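Local coordinates for protein N-alpha-acetyltransferase 35, NatC auxiliary subunit (Saccharomyces cerevisiae, PDB 6YGA) that serves as the auxiliary subunit of the heterotrimeric NatC complex, which acetylates the N-terminal methionine of the L-A virus Gag protein, at residues L551-L562 / S682-I692. Residues are numbered along the deposited sequence; the frame is centred on the assembly and turned at random.
Sequences LCLIEVFQFAIL and SKALSVNSKVI. With EDO (1,2-ethanediol), chain C.
Gln558 faces Ser689 where helix segments 551-562 and 682-692, in the NAA35-like, TPR-repeat family region, run side by side in the same direction, their axes 11.2 Å apart at closest approach and inclined by 16°. The pair illustrates how a polar residue can act as a knob between parallel helices: Gln558 enters a hole formed by Leu685, Asn688, Ser689 and Ile692. With CG anti to the backbone N (chi1 -175°) and a bend at chi2, OE1 comes 3.3 Å from Ser689 CA while NE2 meets Ile692 CD1, the amide plane turned 71° from that of Asn688. Water links this buried amide to the partner helix at NE2, accepting from it and donating to Ser689 O; a second water donates to Leu685 O and accepts from Asn688 ND2, doubtfully close to OE1. Apolar contacts flank this centre. Leu685 CD1 lies 4.0 Å from Leu551 CD2, while its CD2 packs against the Glu555 carboxylate; at the far end Leu562 and Ile692 cross at about a right angle. In strand 724-729, Gln725 bridges the helices, its NE2 bonding Glu555 OE1 and its backbone O Asn688 ND2, whereas helix 465-506 packs on Glu555 and helix 619-653 on Ser682 and Ser689.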
loop_
_atom_site.group_PDB
_atom_site.type_symbol
_atom_site.label_atom_id
_atom_site.label_comp_id
_atom_site.label_asym_id
_atom_site.label_seq_id
_atom_site.Cartn_x
_atom_site.Cartn_y
_atom_site.Cartn_z
ATOM N N LEU B 551 -5.385 -9.849 -26.931
ATOM C CA LEU B 551 -4.724 -8.590 -26.593
ATOM C C LEU B 551 -3.237 -8.796 -26.326
ATOM O O LEU B 551 -2.406 -8.002 -26.781
ATOM C CB LEU B 551 -5.408 -7.942 -25.391
ATOM C CG LEU B 551 -6.791 -7.352 -25.672
ATOM C CD1 LEU B 551 -7.399 -6.798 -24.398
ATOM C CD2 LEU B 551 -6.703 -6.274 -26.740
ATOM N N CYS B 552 -2.884 -9.857 -25.593
ATOM C CA CYS B 552 -1.475 -10.176 -25.372
ATOM C C CYS B 552 -0.751 -10.410 -26.691
ATOM O O CYS B 552 0.366 -9.920 -26.891
ATOM C CB CYS B 552 -1.349 -11.407 -24.477
ATOM S SG CYS B 552 -2.051 -11.210 -22.834
ATOM N N LEU B 553 -1.370 -11.169 -27.597
ATOM C CA LEU B 553 -0.755 -11.415 -28.897
ATOM C C LEU B 553 -0.561 -10.111 -29.656
ATOM O O LEU B 553 0.491 -9.882 -30.262
ATOM C CB LEU B 553 -1.610 -12.391 -29.704
ATOM C CG LEU B 553 -0.980 -13.005 -30.955
ATOM C CD1 LEU B 553 0.402 -13.549 -30.634
ATOM C CD2 LEU B 553 -1.871 -14.112 -31.508
ATOM N N ILE B 554 -1.572 -9.241 -29.629
ATOM C CA ILE B 554 -1.454 -7.938 -30.276
ATOM C C ILE B 554 -0.259 -7.176 -29.721
ATOM O O ILE B 554 0.501 -6.551 -30.469
ATOM C CB ILE B 554 -2.765 -7.150 -30.113
ATOM C CG1 ILE B 554 -3.839 -7.744 -31.027
ATOM C CG2 ILE B 554 -2.549 -5.667 -30.392
ATOM C CD1 ILE B 554 -5.225 -7.243 -30.743
ATOM N N GLU B 555 -0.057 -7.240 -28.403
ATOM C CA GLU B 555 1.103 -6.590 -27.799
ATOM C C GLU B 555 2.405 -7.243 -28.251
ATOM O O GLU B 555 3.389 -6.547 -28.529
ATOM C CB GLU B 555 0.977 -6.629 -26.277
ATOM C CG GLU B 555 -0.213 -5.851 -25.724
ATOM C CD GLU B 555 0.091 -4.376 -25.508
ATOM O OE1 GLU B 555 0.962 -3.822 -26.213
ATOM O OE2 GLU B 555 -0.540 -3.770 -24.619
ATOM N N VAL B 556 2.428 -8.576 -28.337
ATOM C CA VAL B 556 3.632 -9.284 -28.769
ATOM C C VAL B 556 3.993 -8.904 -30.204
ATOM O O VAL B 556 5.157 -8.629 -30.517
ATOM C CB VAL B 556 3.447 -10.805 -28.609
ATOM C CG1 VAL B 556 4.567 -11.569 -29.305
ATOM C CG2 VAL B 556 3.392 -11.180 -27.132
ATOM N N PHE B 557 2.998 -8.873 -31.095
ATOM C CA PHE B 557 3.257 -8.443 -32.468
ATOM C C PHE B 557 3.782 -7.011 -32.513
ATOM O O PHE B 557 4.718 -6.709 -33.262
ATOM C CB PHE B 557 1.989 -8.569 -33.313
ATOM C CG PHE B 557 1.830 -9.905 -33.975
ATOM C CD1 PHE B 557 2.639 -10.267 -35.038
ATOM C CD2 PHE B 557 0.863 -10.796 -33.541
ATOM C CE1 PHE B 557 2.492 -11.496 -35.655
ATOM C CE2 PHE B 557 0.710 -12.026 -34.153
ATOM C CZ PHE B 557 1.526 -12.376 -35.211
ATOM N N GLN B 558 3.188 -6.117 -31.720
ATOM C CA GLN B 558 3.645 -4.732 -31.682
ATOM C C GLN B 558 5.106 -4.649 -31.259
ATOM O O GLN B 558 5.897 -3.911 -31.858
ATOM C CB GLN B 558 2.763 -3.923 -30.731
ATOM C CG GLN B 558 3.079 -2.443 -30.700
ATOM C CD GLN B 558 2.748 -1.758 -32.008
ATOM O OE1 GLN B 558 1.637 -1.262 -32.196
ATOM N NE2 GLN B 558 3.714 -1.725 -32.922
ATOM N N PHE B 559 5.478 -5.403 -30.222
ATOM C CA PHE B 559 6.867 -5.429 -29.776
ATOM C C PHE B 559 7.786 -5.933 -30.882
ATOM O O PHE B 559 8.855 -5.363 -31.125
ATOM C CB PHE B 559 6.993 -6.303 -28.525
ATOM C CG PHE B 559 8.362 -6.291 -27.894
ATOM C CD1 PHE B 559 9.368 -7.122 -28.366
ATOM C CD2 PHE B 559 8.635 -5.466 -26.811
ATOM C CE1 PHE B 559 10.621 -7.122 -27.781
ATOM C CE2 PHE B 559 9.886 -5.465 -26.220
ATOM C CZ PHE B 559 10.881 -6.292 -26.707
ATOM N N ALA B 560 7.377 -7.007 -31.568
ATOM C CA ALA B 560 8.210 -7.608 -32.608
ATOM C C ALA B 560 8.404 -6.668 -33.791
ATOM O O ALA B 560 9.467 -6.675 -34.426
ATOM C CB ALA B 560 7.590 -8.927 -33.067
ATOM N N ILE B 561 7.393 -5.855 -34.103
ATOM C CA ILE B 561 7.550 -4.831 -35.131
ATOM C C ILE B 561 8.570 -3.790 -34.687
ATOM O O ILE B 561 9.443 -3.387 -35.465
ATOM C CB ILE B 561 6.183 -4.198 -35.460
ATOM C CG1 ILE B 561 5.294 -5.202 -36.203
ATOM C CG2 ILE B 561 6.356 -2.918 -36.269
ATOM C CD1 ILE B 561 3.854 -4.758 -36.349
ATOM N N LEU B 562 8.494 -3.354 -33.428
ATOM C CA LEU B 562 9.454 -2.375 -32.927
ATOM C C LEU B 562 10.874 -2.927 -32.966
ATOM O O LEU B 562 11.812 -2.228 -33.367
ATOM C CB LEU B 562 9.080 -1.942 -31.508
ATOM C CG LEU B 562 7.788 -1.132 -31.395
ATOM C CD1 LEU B 562 7.361 -0.969 -29.946
ATOM C CD2 LEU B 562 7.956 0.224 -32.061
ATOM N N SER B 682 -8.241 -1.280 -26.798
ATOM C CA SER B 682 -8.135 -2.062 -28.027
ATOM C C SER B 682 -8.034 -1.156 -29.249
ATOM O O SER B 682 -7.148 -1.332 -30.092
ATOM C CB SER B 682 -9.333 -3.004 -28.151
ATOM O OG SER B 682 -9.438 -3.847 -27.015
ATOM N N LYS B 683 -8.934 -0.175 -29.357
ATOM C CA LYS B 683 -8.874 0.765 -30.473
ATOM C C LYS B 683 -7.553 1.527 -30.487
ATOM O O LYS B 683 -6.972 1.758 -31.554
ATOM C CB LYS B 683 -10.048 1.741 -30.406
ATOM C CG LYS B 683 -11.416 1.096 -30.538
ATOM C CD LYS B 683 -12.520 2.131 -30.379
ATOM C CE LYS B 683 -13.894 1.521 -30.594
ATOM N NZ LYS B 683 -14.970 2.522 -30.360
ATOM N N ALA B 684 -7.060 1.924 -29.309
ATOM C CA ALA B 684 -5.818 2.688 -29.248
ATOM C C ALA B 684 -4.625 1.862 -29.710
ATOM O O ALA B 684 -3.680 2.412 -30.290
ATOM C CB ALA B 684 -5.587 3.206 -27.830
ATOM N N LEU B 685 -4.647 0.552 -29.461
ATOM C CA LEU B 685 -3.564 -0.311 -29.919
ATOM C C LEU B 685 -3.477 -0.323 -31.441
ATOM O O LEU B 685 -2.379 -0.275 -32.008
ATOM C CB LEU B 685 -3.766 -1.729 -29.382
ATOM C CG LEU B 685 -3.526 -1.969 -27.891
ATOM C CD1 LEU B 685 -4.224 -3.242 -27.451
ATOM C CD2 LEU B 685 -2.036 -2.055 -27.597
ATOM N N SER B 686 -4.626 -0.384 -32.117
ATOM C CA SER B 686 -4.638 -0.376 -33.576
ATOM C C SER B 686 -4.162 0.968 -34.122
ATOM O O SER B 686 -3.322 1.018 -35.028
ATOM C CB SER B 686 -6.043 -0.705 -34.088
ATOM O OG SER B 686 -6.079 -0.766 -35.502
ATOM N N VAL B 687 -4.692 2.068 -33.581
ATOM C CA VAL B 687 -4.275 3.396 -34.028
ATOM C C VAL B 687 -2.775 3.578 -33.836
ATOM O O VAL B 687 -2.084 4.130 -34.701
ATOM C CB VAL B 687 -5.078 4.480 -33.284
ATOM C CG1 VAL B 687 -4.514 5.870 -33.564
ATOM C CG2 VAL B 687 -6.547 4.405 -33.674
ATOM N N ASN B 688 -2.243 3.101 -32.709
ATOM C CA ASN B 688 -0.823 3.286 -32.436
ATOM C C ASN B 688 0.039 2.462 -33.383
ATOM O O ASN B 688 1.129 2.896 -33.772
ATOM C CB ASN B 688 -0.519 2.931 -30.981
ATOM C CG ASN B 688 0.957 2.980 -30.667
ATOM O OD1 ASN B 688 1.551 4.058 -30.578
ATOM N ND2 ASN B 688 1.560 1.810 -30.486
ATOM N N SER B 689 -0.433 1.272 -33.765
ATOM C CA SER B 689 0.308 0.449 -34.715
ATOM C C SER B 689 0.456 1.153 -36.060
ATOM O O SER B 689 1.510 1.070 -36.702
ATOM C CB SER B 689 -0.386 -0.901 -34.879
ATOM O OG SER B 689 0.338 -1.740 -35.762
ATOM N N LYS B 690 -0.586 1.863 -36.500
ATOM C CA LYS B 690 -0.488 2.607 -37.753
ATOM C C LYS B 690 0.483 3.774 -37.628
ATOM O O LYS B 690 1.257 4.044 -38.554
ATOM C CB LYS B 690 -1.869 3.102 -38.185
ATOM C CG LYS B 690 -2.855 1.988 -38.493
ATOM C CD LYS B 690 -4.293 2.456 -38.320
ATOM C CE LYS B 690 -5.263 1.284 -38.395
ATOM N NZ LYS B 690 -6.615 1.613 -37.863
ATOM N N VAL B 691 0.460 4.478 -36.493
ATOM C CA VAL B 691 1.381 5.594 -36.292
ATOM C C VAL B 691 2.825 5.107 -36.324
ATOM O O VAL B 691 3.690 5.723 -36.958
ATOM C CB VAL B 691 1.055 6.328 -34.976
ATOM C CG1 VAL B 691 2.172 7.291 -34.604
ATOM C CG2 VAL B 691 -0.269 7.072 -35.100
ATOM N N ILE B 692 3.100 3.979 -35.663
ATOM C CA ILE B 692 4.459 3.443 -35.615
ATOM C C ILE B 692 4.953 3.106 -37.018
ATOM O O ILE B 692 6.070 3.467 -37.404
ATOM C CB ILE B 692 4.513 2.216 -34.686
ATOM C CG1 ILE B 692 4.282 2.637 -33.232
ATOM C CG2 ILE B 692 5.837 1.479 -34.827
ATOM C CD1 ILE B 692 4.363 1.491 -32.250
HETATM C C1 EDO C . -17.719 -0.194 -31.303
HETATM O O1 EDO C . -18.653 -0.839 -30.430
HETATM C C2 EDO C . -18.087 1.278 -31.447
HETATM O O2 EDO C . -17.937 1.944 -30.188
HETATM O O HOH W 1 -0.013 -0.708 -30.517
HETATM O O HOH W 2 3.219 -1.144 -35.792
#